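Local coordinates for aminopeptidase C (Lactobacillus rhamnosus, PDB 4K7C), which probably acts as a cysteine peptidase that removes residues from the N-terminal end of peptides, at residues N109-N114 and L178-D183; T224-E229 and R241-Q246; D259-I264 and I413-L418; N265-D270 and T350-L355. All blocks are in the same frame, centred on the assembly; numbering follows the deposited sequence.

Contact 1: N109-N114 and L178-D183; sequences NYFYEN and LKLRKD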
# COMPACT_ATOMS: atom_id res chain seq x y z
N ASN A 109 21.17 -24.91 -29.35
CA ASN A 109 21.93 -25.88 -30.13
C ASN A 109 21.49 -27.34 -29.93
O ASN A 109 21.32 -28.09 -30.92
CB ASN A 109 23.41 -25.78 -29.76
CG ASN A 109 24.29 -26.58 -30.70
OD1 ASN A 109 24.26 -26.31 -31.91
ND2 ASN A 109 25.03 -27.50 -30.18
N TYR A 110 21.29 -27.70 -28.66
CA TYR A 110 20.69 -29.01 -28.34
C TYR A 110 19.39 -29.28 -29.06
O TYR A 110 19.26 -30.32 -29.69
CB TYR A 110 20.57 -29.22 -26.81
CG TYR A 110 20.63 -30.67 -26.39
CD1 TYR A 110 21.82 -31.22 -25.98
CD2 TYR A 110 19.52 -31.47 -26.37
CE1 TYR A 110 21.93 -32.51 -25.57
CE2 TYR A 110 19.63 -32.80 -25.96
CZ TYR A 110 20.84 -33.31 -25.60
OH TYR A 110 21.02 -34.61 -25.17
N PHE A 111 18.48 -28.30 -29.05
CA PHE A 111 17.22 -28.39 -29.74
C PHE A 111 17.42 -28.58 -31.26
O PHE A 111 16.78 -29.43 -31.87
CB PHE A 111 16.37 -27.14 -29.45
CG PHE A 111 15.11 -27.06 -30.26
CD1 PHE A 111 13.95 -27.72 -29.86
CD2 PHE A 111 15.08 -26.27 -31.38
CE1 PHE A 111 12.80 -27.60 -30.65
CE2 PHE A 111 13.98 -26.18 -32.18
CZ PHE A 111 12.80 -26.84 -31.81
N TYR A 112 18.30 -27.80 -31.86
CA TYR A 112 18.51 -27.90 -33.30
C TYR A 112 19.02 -29.31 -33.64
O TYR A 112 18.66 -29.89 -34.68
CB TYR A 112 19.48 -26.88 -33.79
CG TYR A 112 19.06 -25.45 -33.66
CD1 TYR A 112 17.73 -25.05 -33.86
CD2 TYR A 112 20.00 -24.45 -33.38
CE1 TYR A 112 17.34 -23.70 -33.81
CE2 TYR A 112 19.63 -23.10 -33.32
CZ TYR A 112 18.30 -22.71 -33.48
OH TYR A 112 17.88 -21.37 -33.43
N GLU A 113 19.90 -29.84 -32.82
CA GLU A 113 20.48 -31.16 -33.09
C GLU A 113 19.39 -32.22 -32.93
O GLU A 113 19.34 -33.23 -33.69
CB GLU A 113 21.71 -31.43 -32.20
CG GLU A 113 22.94 -30.62 -32.63
CD GLU A 113 23.41 -31.02 -34.02
OE1 GLU A 113 23.35 -32.27 -34.28
OE2 GLU A 113 23.81 -30.14 -34.83
N ASN A 114 18.50 -32.02 -31.97
CA ASN A 114 17.34 -32.94 -31.82
C ASN A 114 16.37 -32.89 -32.98
O ASN A 114 15.84 -33.96 -33.41
CB ASN A 114 16.63 -32.74 -30.47
CG ASN A 114 17.35 -33.45 -29.34
OD1 ASN A 114 18.06 -34.41 -29.57
ND2 ASN A 114 17.16 -32.98 -28.10
N LEU A 178 9.71 -19.24 -29.86
CA LEU A 178 9.15 -18.91 -31.17
C LEU A 178 10.25 -19.03 -32.21
O LEU A 178 10.13 -19.70 -33.26
CB LEU A 178 8.60 -17.53 -31.14
CG LEU A 178 8.38 -16.80 -32.46
CD1 LEU A 178 7.50 -17.59 -33.42
CD2 LEU A 178 7.84 -15.39 -32.28
N LYS A 179 11.40 -18.45 -31.85
CA LYS A 179 12.60 -18.49 -32.74
C LYS A 179 13.00 -19.96 -33.05
O LYS A 179 13.24 -20.34 -34.24
CB LYS A 179 13.76 -17.72 -32.08
CG LYS A 179 15.07 -17.76 -32.86
CD LYS A 179 14.98 -17.19 -34.26
CE LYS A 179 16.33 -16.79 -34.84
NZ LYS A 179 17.29 -17.85 -34.76
N LEU A 180 13.09 -20.80 -32.03
CA LEU A 180 13.52 -22.16 -32.20
C LEU A 180 12.55 -22.94 -33.03
O LEU A 180 12.96 -23.68 -33.97
CB LEU A 180 13.75 -22.86 -30.90
CG LEU A 180 14.82 -22.31 -29.99
CD1 LEU A 180 14.78 -23.01 -28.64
CD2 LEU A 180 16.22 -22.39 -30.67
N ARG A 181 11.26 -22.70 -32.81
CA ARG A 181 10.23 -23.37 -33.66
C ARG A 181 10.28 -22.97 -35.14
O ARG A 181 10.16 -23.81 -36.06
CB ARG A 181 8.83 -23.14 -33.04
CG ARG A 181 8.55 -23.92 -31.80
CD ARG A 181 7.18 -23.54 -31.26
NE ARG A 181 6.91 -24.25 -30.01
CZ ARG A 181 6.55 -23.73 -28.85
NH1 ARG A 181 6.40 -22.41 -28.66
NH2 ARG A 181 6.25 -24.58 -27.89
N LYS A 182 10.48 -21.71 -35.42
CA LYS A 182 10.61 -21.18 -36.74
C LYS A 182 11.81 -21.82 -37.40
O LYS A 182 11.77 -22.19 -38.57
CB LYS A 182 10.82 -19.69 -36.71
CG LYS A 182 11.10 -19.12 -38.08
CD LYS A 182 11.26 -17.62 -38.05
CE LYS A 182 11.31 -17.09 -39.49
NZ LYS A 182 12.67 -17.25 -39.93
N ASP A 183 12.90 -21.84 -36.66
CA ASP A 183 14.14 -22.49 -37.17
C ASP A 183 13.96 -24.02 -37.39
O ASP A 183 14.58 -24.61 -38.31
CB ASP A 183 15.29 -22.21 -36.23
CG ASP A 183 15.78 -20.79 -36.29
OD1 ASP A 183 15.50 -20.05 -37.28
OD2 ASP A 183 16.51 -20.43 -35.32
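Tyr112 reaches from helix 109-114 past Leu180 to Asp183 on helix 178-183, bridging two helices that run nearly parallel, 26° apart, with axes 10.5 Å from each other at closest. That spacing is wide, and aromatic rings fill it. Followed outward, Tyr112 CB leaves its helix without facing the partner directly, and chi1 of -65°, which sets CG beside the backbone N, swings the ring across the gap. Farther out on the ring, CE1 rests 3.5 Å from Asp183 CB and close to one methyl of Leu180. CZ then lies 3.5 Å from Leu180 CD2, the ring crossing the leucine branch at about a right angle. At the tip, Tyr112 OH is modelled 2.5 Å from Asp183 OD2, a doubtfully short distance, with the ring and carboxylate planes 54° apart. The hydrogen bond of this hydroxyl goes to Asp211 of helix 197-219.

Lys179 fixes this carboxylate from within its own helix: the bent chain brings NZ to 2.8 Å from Asp183 OD2, in a salt bridge on the syn lone pair. As NZ also pairs with Glu210 and Asp211, one ammonium is shared among three carboxylates, which probably offsets their charge only in part.

Beside Tyr112, Phe111 slides past Leu180 in the opposite direction. Its CE2 meets Leu180 CB at 3.6 Å, and the ring edge turns to Leu180 O, 3.2 Å from CE2. Pro135 and helix 126-133 close around that ring. The arrangement is a buried, near-parallel helix packing with a charge cluster along one side, in the helical part of this C1-like peptidase.

Contact 2: T224-E229 and R241-Q246; sequences TKFDFE and RELTPQ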
# COMPACT_ATOMS: atom_id res chain seq x y z
N THR A 224 34.63 -12.78 -19.66
CA THR A 224 35.74 -13.65 -19.96
C THR A 224 36.98 -13.43 -19.03
O THR A 224 37.80 -14.32 -18.84
CB THR A 224 36.20 -13.43 -21.43
OG1 THR A 224 36.43 -12.03 -21.66
CG2 THR A 224 35.14 -13.96 -22.43
N LYS A 225 37.11 -12.27 -18.47
CA LYS A 225 38.24 -11.91 -17.63
C LYS A 225 37.81 -10.85 -16.62
O LYS A 225 37.18 -9.84 -17.01
CB LYS A 225 39.32 -11.33 -18.53
CG LYS A 225 40.53 -10.85 -17.78
CD LYS A 225 41.68 -10.58 -18.72
CE LYS A 225 42.02 -9.11 -18.73
NZ LYS A 225 43.26 -8.95 -19.53
N PHE A 226 38.11 -11.04 -15.33
CA PHE A 226 37.71 -9.99 -14.36
C PHE A 226 38.62 -10.01 -13.14
O PHE A 226 39.28 -11.04 -12.83
CB PHE A 226 36.27 -10.26 -13.90
CG PHE A 226 36.07 -11.66 -13.33
CD1 PHE A 226 35.86 -12.74 -14.16
CD2 PHE A 226 36.12 -11.87 -12.02
CE1 PHE A 226 35.70 -14.03 -13.64
CE2 PHE A 226 35.94 -13.12 -11.46
CZ PHE A 226 35.73 -14.24 -12.28
N ASP A 227 38.60 -8.91 -12.40
CA ASP A 227 39.20 -8.83 -11.07
C ASP A 227 38.16 -9.10 -10.00
O ASP A 227 36.99 -8.74 -10.17
CB ASP A 227 39.79 -7.47 -10.85
CG ASP A 227 40.98 -7.17 -11.68
OD1 ASP A 227 41.52 -8.02 -12.44
OD2 ASP A 227 41.44 -6.02 -11.51
N PHE A 228 38.57 -9.76 -8.92
CA PHE A 228 37.70 -10.09 -7.80
C PHE A 228 38.26 -9.39 -6.56
O PHE A 228 39.40 -9.66 -6.19
CB PHE A 228 37.73 -11.57 -7.63
CG PHE A 228 36.85 -12.12 -6.52
CD1 PHE A 228 35.58 -11.61 -6.28
CD2 PHE A 228 37.27 -13.20 -5.80
CE1 PHE A 228 34.78 -12.13 -5.28
CE2 PHE A 228 36.46 -13.78 -4.84
CZ PHE A 228 35.21 -13.24 -4.58
N GLU A 229 37.51 -8.44 -5.97
CA GLU A 229 37.91 -7.74 -4.77
C GLU A 229 36.82 -8.00 -3.69
O GLU A 229 35.64 -7.96 -4.01
CB GLU A 229 37.91 -6.23 -5.04
CG GLU A 229 38.98 -5.70 -5.97
CD GLU A 229 38.97 -4.18 -6.09
OE1 GLU A 229 39.51 -3.50 -5.19
OE2 GLU A 229 38.57 -3.66 -7.18
N ARG A 241 43.46 -10.63 -9.38
CA ARG A 241 43.38 -10.04 -10.69
C ARG A 241 43.40 -10.96 -11.90
O ARG A 241 43.96 -12.05 -11.83
CB ARG A 241 44.44 -8.96 -10.78
CG ARG A 241 44.18 -7.88 -9.70
CD ARG A 241 45.19 -6.82 -9.79
NE ARG A 241 44.76 -5.84 -10.76
CZ ARG A 241 45.50 -4.76 -11.01
NH1 ARG A 241 45.10 -3.90 -11.91
NH2 ARG A 241 46.62 -4.57 -10.32
N GLU A 242 42.73 -10.54 -12.96
CA GLU A 242 42.73 -11.25 -14.23
C GLU A 242 42.30 -12.75 -14.16
O GLU A 242 42.86 -13.64 -14.79
CB GLU A 242 44.13 -11.14 -14.79
CG GLU A 242 44.56 -9.69 -14.86
CD GLU A 242 45.27 -9.48 -16.13
OE1 GLU A 242 44.61 -8.91 -17.03
OE2 GLU A 242 46.41 -9.99 -16.21
N LEU A 243 41.30 -13.00 -13.35
CA LEU A 243 40.65 -14.31 -13.31
C LEU A 243 39.82 -14.50 -14.58
O LEU A 243 39.37 -13.52 -15.23
CB LEU A 243 39.80 -14.39 -12.06
CG LEU A 243 40.45 -14.47 -10.69
CD1 LEU A 243 39.45 -14.16 -9.60
CD2 LEU A 243 41.02 -15.85 -10.48
N THR A 244 39.60 -15.79 -14.95
CA THR A 244 38.59 -16.15 -15.90
C THR A 244 37.47 -16.90 -15.11
O THR A 244 37.69 -17.31 -13.94
CB THR A 244 39.10 -16.97 -17.07
OG1 THR A 244 39.22 -18.33 -16.64
CG2 THR A 244 40.37 -16.43 -17.60
N PRO A 245 36.30 -17.15 -15.75
CA PRO A 245 35.27 -17.99 -15.09
C PRO A 245 35.82 -19.36 -14.73
O PRO A 245 35.52 -19.94 -13.68
CB PRO A 245 34.14 -18.01 -16.14
CG PRO A 245 34.24 -16.63 -16.77
CD PRO A 245 35.76 -16.48 -16.94
N GLN A 246 36.69 -19.88 -15.58
CA GLN A 246 37.30 -21.18 -15.30
C GLN A 246 38.38 -21.18 -14.24
O GLN A 246 38.34 -22.03 -13.39
CB GLN A 246 37.69 -21.89 -16.60
CG GLN A 246 36.46 -22.00 -17.50
CD GLN A 246 36.67 -22.91 -18.67
OE1 GLN A 246 36.91 -22.46 -19.81
NE2 GLN A 246 36.63 -24.20 -18.41
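Glu242 N donates to Asp227 OD1 over 2.8 Å in a nearly straight bond of 166°, so a strand side chain holds the backbone where the opposite strand turns a corner. Glu242 takes a left-handed backbone conformation there. Its own carboxylate reaches back: OE1 accepts from Lys225 NZ at 2.8 Å in a salt bridge, the two side chains pointing the same way, though the lysine has two conformers and the bridge may be only part-time. Between these bonds, Phe226 and Leu243 form an antiparallel hydrogen-bonded pair, Phe226 N to Leu243 O at 2.8 Å and Leu243 N to Phe226 O at 2.9 Å. Asp227 OD2 takes a weak, long bond from Arg241 NE at 3.4 Å, with the carboxylate and guanidinium planes 86° apart. The guanidinium has a stronger partner in Asp375 of the third subunit.

Packing lies on the buried face. Chi1 of 55° sets Phe226 CG between its backbone N and carbonyl carbon, and the ring lies against Leu243, whose CB sits over one face in a CH-pi contact, 4.2 Å from the centroid. Leu243 CD1 continues to Phe228 CB at 3.7 Å, while Pro245 N lies at the Phe226 ring edge. Phe248 and Tyr252 of helix 245-253 back this cluster. What results is the open end of a beta hairpin, 226-231 with 237-243, running straight into a helix N-capped by Thr244.

Contact 3: D259-I264 and I413-L418; sequences DYQSII and ISKKYL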
# COMPACT_ATOMS: atom_id res chain seq x y z
N ASP A 259 33.19 -36.40 -9.21
CA ASP A 259 33.11 -36.99 -7.93
C ASP A 259 31.63 -37.16 -7.51
O ASP A 259 31.44 -37.75 -6.48
CB ASP A 259 33.75 -36.08 -6.87
CG ASP A 259 35.28 -36.06 -6.92
OD1 ASP A 259 35.82 -36.84 -7.70
OD2 ASP A 259 35.85 -35.27 -6.13
N TYR A 260 30.65 -36.67 -8.32
CA TYR A 260 29.20 -36.54 -7.84
C TYR A 260 28.31 -37.46 -8.61
O TYR A 260 28.42 -37.56 -9.81
CB TYR A 260 28.68 -35.06 -7.91
CG TYR A 260 29.60 -34.18 -7.07
CD1 TYR A 260 29.55 -34.21 -5.71
CD2 TYR A 260 30.61 -33.44 -7.66
CE1 TYR A 260 30.45 -33.48 -4.93
CE2 TYR A 260 31.52 -32.69 -6.89
CZ TYR A 260 31.43 -32.74 -5.55
OH TYR A 260 32.31 -32.06 -4.80
N GLN A 261 27.40 -38.11 -7.92
CA GLN A 261 26.45 -38.98 -8.56
C GLN A 261 24.99 -38.53 -8.22
O GLN A 261 24.63 -38.41 -7.06
CB GLN A 261 26.70 -40.40 -8.13
CG GLN A 261 25.78 -41.44 -8.73
CD GLN A 261 25.89 -41.49 -10.21
OE1 GLN A 261 27.00 -41.70 -10.77
NE2 GLN A 261 24.80 -41.38 -10.88
N SER A 262 24.21 -38.42 -9.26
CA SER A 262 22.77 -38.25 -9.16
C SER A 262 22.18 -39.57 -8.77
O SER A 262 22.37 -40.57 -9.46
CB SER A 262 22.19 -37.73 -10.44
OG SER A 262 20.75 -37.68 -10.32
N ILE A 263 21.47 -39.56 -7.66
CA ILE A 263 20.76 -40.74 -7.12
C ILE A 263 19.28 -40.45 -7.16
O ILE A 263 18.87 -39.33 -6.76
CB ILE A 263 21.30 -41.00 -5.73
CG1 ILE A 263 22.80 -41.43 -5.90
CG2 ILE A 263 20.55 -42.14 -5.08
CD1 ILE A 263 23.52 -41.55 -4.63
N ILE A 264 18.51 -41.42 -7.66
CA ILE A 264 17.03 -41.26 -7.68
C ILE A 264 16.40 -42.34 -6.85
O ILE A 264 17.05 -43.34 -6.53
CB ILE A 264 16.44 -41.22 -9.10
CG1 ILE A 264 16.65 -42.51 -9.90
CG2 ILE A 264 16.97 -40.01 -9.80
CD1 ILE A 264 15.99 -42.59 -11.26
N ILE A 413 24.94 -37.11 -4.43
CA ILE A 413 25.86 -37.58 -3.41
C ILE A 413 27.32 -37.73 -3.93
O ILE A 413 27.47 -38.18 -5.07
CB ILE A 413 25.36 -38.92 -2.85
CG1 ILE A 413 23.92 -38.70 -2.22
CG2 ILE A 413 26.29 -39.47 -1.84
CD1 ILE A 413 23.91 -37.87 -0.99
N SER A 414 28.32 -37.34 -3.12
CA SER A 414 29.73 -37.63 -3.48
C SER A 414 29.95 -39.12 -3.44
O SER A 414 29.58 -39.80 -2.49
CB SER A 414 30.81 -36.97 -2.64
OG SER A 414 30.54 -35.66 -2.34
N LYS A 415 30.48 -39.59 -4.55
CA LYS A 415 30.75 -41.01 -4.81
C LYS A 415 31.50 -41.72 -3.67
O LYS A 415 31.28 -42.93 -3.42
CB LYS A 415 31.47 -41.16 -6.16
CG LYS A 415 30.59 -41.01 -7.39
CD LYS A 415 31.44 -41.02 -8.67
CE LYS A 415 30.61 -40.79 -9.84
NZ LYS A 415 31.39 -40.67 -11.09
N LYS A 416 32.37 -40.98 -2.99
CA LYS A 416 33.11 -41.55 -1.90
C LYS A 416 32.26 -42.05 -0.71
O LYS A 416 32.75 -42.78 0.12
CB LYS A 416 34.08 -40.53 -1.36
CG LYS A 416 33.44 -39.36 -0.68
CD LYS A 416 34.50 -38.31 -0.48
CE LYS A 416 34.02 -37.19 0.37
NZ LYS A 416 35.25 -36.45 0.81
N TYR A 417 30.99 -41.62 -0.63
CA TYR A 417 30.10 -42.08 0.44
C TYR A 417 29.41 -43.34 0.04
O TYR A 417 28.76 -43.95 0.87
CB TYR A 417 29.04 -40.99 0.73
CG TYR A 417 29.62 -39.74 1.23
CD1 TYR A 417 30.43 -39.74 2.40
CD2 TYR A 417 29.39 -38.55 0.59
CE1 TYR A 417 30.99 -38.57 2.88
CE2 TYR A 417 29.95 -37.38 1.04
CZ TYR A 417 30.74 -37.40 2.17
OH TYR A 417 31.32 -36.25 2.61
N LEU A 418 29.53 -43.73 -1.24
CA LEU A 418 28.86 -44.91 -1.79
C LEU A 418 29.65 -46.21 -1.48
O LEU A 418 30.84 -46.22 -1.63
CB LEU A 418 28.76 -44.81 -3.29
CG LEU A 418 27.88 -43.77 -3.97
CD1 LEU A 418 27.81 -44.00 -5.49
CD2 LEU A 418 26.52 -43.94 -3.42
O HOH W 1 33.60 -38.48 -4.28
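Gln261 and Ile413 form an antiparallel hydrogen-bonded pair, with Gln261 N to Ile413 O at 2.9 Å and Ile413 N to Gln261 O at 3.0 Å, and the neighbouring Tyr260 and Ser414 form a non-hydrogen-bonded pair. The ladder ends at Asp259, whose O takes Lys415 N at 2.8 Å, nearly along the C=O axis. The same oxygen accepts from a water that in turn accepts from Lys416 N, which ties the first turn of the 3-10 segment 415-417 to the strand end.

Strand 260-264 lies between 408-414, antiparallel, and 293-295, parallel, in the beta-rich part of the enzyme, consistent with the papain-like fold of its clan. On the face of Gln261 and Ile413, Ile263 CD1 fits against Ile413 CB at 3.7 Å and then Leu418 CD2 at 4.0 Å, with Phe301 and Leu304 of helix 298-310 behind it.

Gln261 folds back on its own strand: a bend at chi2 of 61° lets NE2 donate to Ser262 O in the amide plane. Gln261 OE1 lies 3.8 Å from CE of the extended Lys415, whose NZ continues to Asp258 O. On the sheet face of Tyr260 and Ser414, Ser414 OG comes obliquely to the ring, 3.4 Å from Tyr260 CE1.

Contact 4: N265-D270 and T350-L355; sequences NAPTAD and TKAERL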
# COMPACT_ATOMS: atom_id res chain seq x y z
N ASN A 265 15.11 -42.13 -6.49
CA ASN A 265 14.29 -43.16 -5.87
C ASN A 265 12.98 -43.14 -6.63
O ASN A 265 12.10 -42.30 -6.33
CB ASN A 265 14.05 -42.89 -4.41
CG ASN A 265 13.13 -43.88 -3.80
OD1 ASN A 265 12.07 -43.55 -3.29
ND2 ASN A 265 13.56 -45.16 -3.83
N ALA A 266 12.88 -43.99 -7.63
CA ALA A 266 11.73 -44.09 -8.45
C ALA A 266 11.28 -45.59 -8.40
O ALA A 266 11.84 -46.45 -9.12
CB ALA A 266 12.07 -43.63 -9.80
N PRO A 267 10.37 -45.92 -7.48
CA PRO A 267 10.12 -47.31 -7.13
C PRO A 267 9.12 -48.00 -8.08
O PRO A 267 8.17 -48.64 -7.65
CB PRO A 267 9.58 -47.22 -5.73
CG PRO A 267 8.84 -45.88 -5.72
CD PRO A 267 9.77 -44.98 -6.49
N THR A 268 9.35 -47.87 -9.35
CA THR A 268 8.43 -48.37 -10.35
C THR A 268 9.00 -49.61 -10.98
O THR A 268 10.21 -49.90 -10.88
CB THR A 268 8.08 -47.29 -11.37
OG1 THR A 268 9.25 -46.73 -11.95
CG2 THR A 268 7.20 -46.18 -10.71
N ALA A 269 8.12 -50.39 -11.59
CA ALA A 269 8.55 -51.73 -12.09
C ALA A 269 9.58 -51.66 -13.23
O ALA A 269 10.40 -52.58 -13.37
CB ALA A 269 7.32 -52.51 -12.52
N ASP A 270 9.55 -50.62 -14.04
CA ASP A 270 10.50 -50.47 -15.14
C ASP A 270 11.91 -50.03 -14.67
O ASP A 270 12.80 -49.87 -15.50
CB ASP A 270 9.97 -49.44 -16.16
CG ASP A 270 9.84 -48.00 -15.57
OD1 ASP A 270 9.35 -47.86 -14.41
OD2 ASP A 270 10.17 -47.00 -16.31
N THR A 350 0.39 -44.63 -3.69
CA THR A 350 1.76 -44.90 -3.42
C THR A 350 2.66 -44.03 -4.32
O THR A 350 2.23 -43.48 -5.32
CB THR A 350 2.10 -46.40 -3.75
OG1 THR A 350 2.03 -46.62 -5.16
CG2 THR A 350 1.19 -47.44 -2.96
N LYS A 351 3.95 -43.99 -3.99
CA LYS A 351 4.93 -43.21 -4.75
C LYS A 351 5.00 -43.75 -6.17
O LYS A 351 4.99 -42.99 -7.13
CB LYS A 351 6.27 -43.27 -4.01
CG LYS A 351 7.34 -42.35 -4.58
CD LYS A 351 8.52 -42.32 -3.69
CE LYS A 351 9.54 -41.28 -4.11
NZ LYS A 351 10.59 -41.18 -3.03
N ALA A 352 4.99 -45.08 -6.33
CA ALA A 352 4.98 -45.65 -7.67
C ALA A 352 3.75 -45.27 -8.47
O ALA A 352 3.79 -45.03 -9.67
CB ALA A 352 5.09 -47.16 -7.59
N GLU A 353 2.59 -45.39 -7.82
CA GLU A 353 1.33 -45.01 -8.52
C GLU A 353 1.37 -43.51 -8.89
O GLU A 353 0.93 -43.16 -9.99
CB GLU A 353 0.14 -45.26 -7.65
CG GLU A 353 -0.15 -46.74 -7.47
CD GLU A 353 -1.15 -47.03 -6.39
OE1 GLU A 353 -1.44 -46.19 -5.50
OE2 GLU A 353 -1.66 -48.17 -6.38
N ARG A 354 1.84 -42.62 -7.99
CA ARG A 354 1.87 -41.21 -8.38
C ARG A 354 2.76 -40.91 -9.58
O ARG A 354 2.40 -40.16 -10.44
CB ARG A 354 2.30 -40.33 -7.23
CG ARG A 354 1.39 -40.32 -6.04
CD ARG A 354 1.74 -39.13 -5.14
NE ARG A 354 1.25 -39.27 -3.79
CZ ARG A 354 1.84 -39.95 -2.82
NH1 ARG A 354 3.10 -40.47 -2.94
NH2 ARG A 354 1.24 -39.95 -1.66
N LEU A 355 3.88 -41.63 -9.71
CA LEU A 355 4.72 -41.49 -10.91
C LEU A 355 4.04 -42.01 -12.11
O LEU A 355 4.06 -41.34 -13.14
CB LEU A 355 6.11 -42.24 -10.72
CG LEU A 355 7.02 -41.57 -9.62
CD1 LEU A 355 8.20 -42.38 -9.15
CD2 LEU A 355 7.55 -40.24 -10.16
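Pro267 sets its ring against the first turn of helix 351-356, between Lys351 and Leu355. The proline is the centre of an inverse gamma turn, closed by a weak bond from Thr268 N to Ala266 O, and this kink in the loop after strand 260-264 pushes the ring toward the helix. Pro267 CG touches Lys351 CG at 4.0 Å, and CD meets Leu355 CD1 at the same distance, each side chain crossing the proline at about a right angle. Leu355 CD1 also reaches the backbone of Ala266, and Tyr409 of strand 408-414 packs beside this leucine.

Pro267 O lies 3.4 Å from Ala352 CB on the helix. Thr268 turns its methyl rather than its hydroxyl to the helix, with CG2 3.7 Å from Ala352 O: chi1 of 54° sets OG1 between the backbone N and the carbonyl carbon and leaves CG2 beside the backbone N, facing the helix. The hydroxyl instead donates to Asp270 OD1 within the loop.

The helix start is fixed by a capping box: Glu353 N donates to Thr350 OG1, and Thr350 N returns a bond to Glu353 OE1.

At the polar edge, Lys351 runs fully extended past the proline, and its buried ammonium is gripped by three oxygens, Asp405 O and Val408 O as well as the Asn265 amide. Asn265 is itself anchored through ND2 to Leu296 O, while its backbone O is buried without a polar partner, 3.5 Å from Lys351 CE. Lys351 NZ meets Asn265 OD1 at 2.8 Å, in the carbonyl plane and on a lone pair.

How the contacts relate
From the N terminus, contact 1 closes first, joining helix 96-117 to helix 170-192 across 63 residues, about half of them helical. Contact 2 follows separately, with a short loop between the strands of one hairpin. Helix 245-253 then leads on to strand 260-264, where contact 3 opens, although contacts 2 and 3 stay about 14 Å apart at their nearest atoms. Contact 3 closes the longest loop, which ends only at 413-418, and contact 4 opens and closes wholly within it. Their first segments adjoin in sequence, so one strand and its following loop are tied to strand 408-414 and then to helix 351-356. No loops cross. Contacts 2 and 4 lie on opposite sides of the chain's centre.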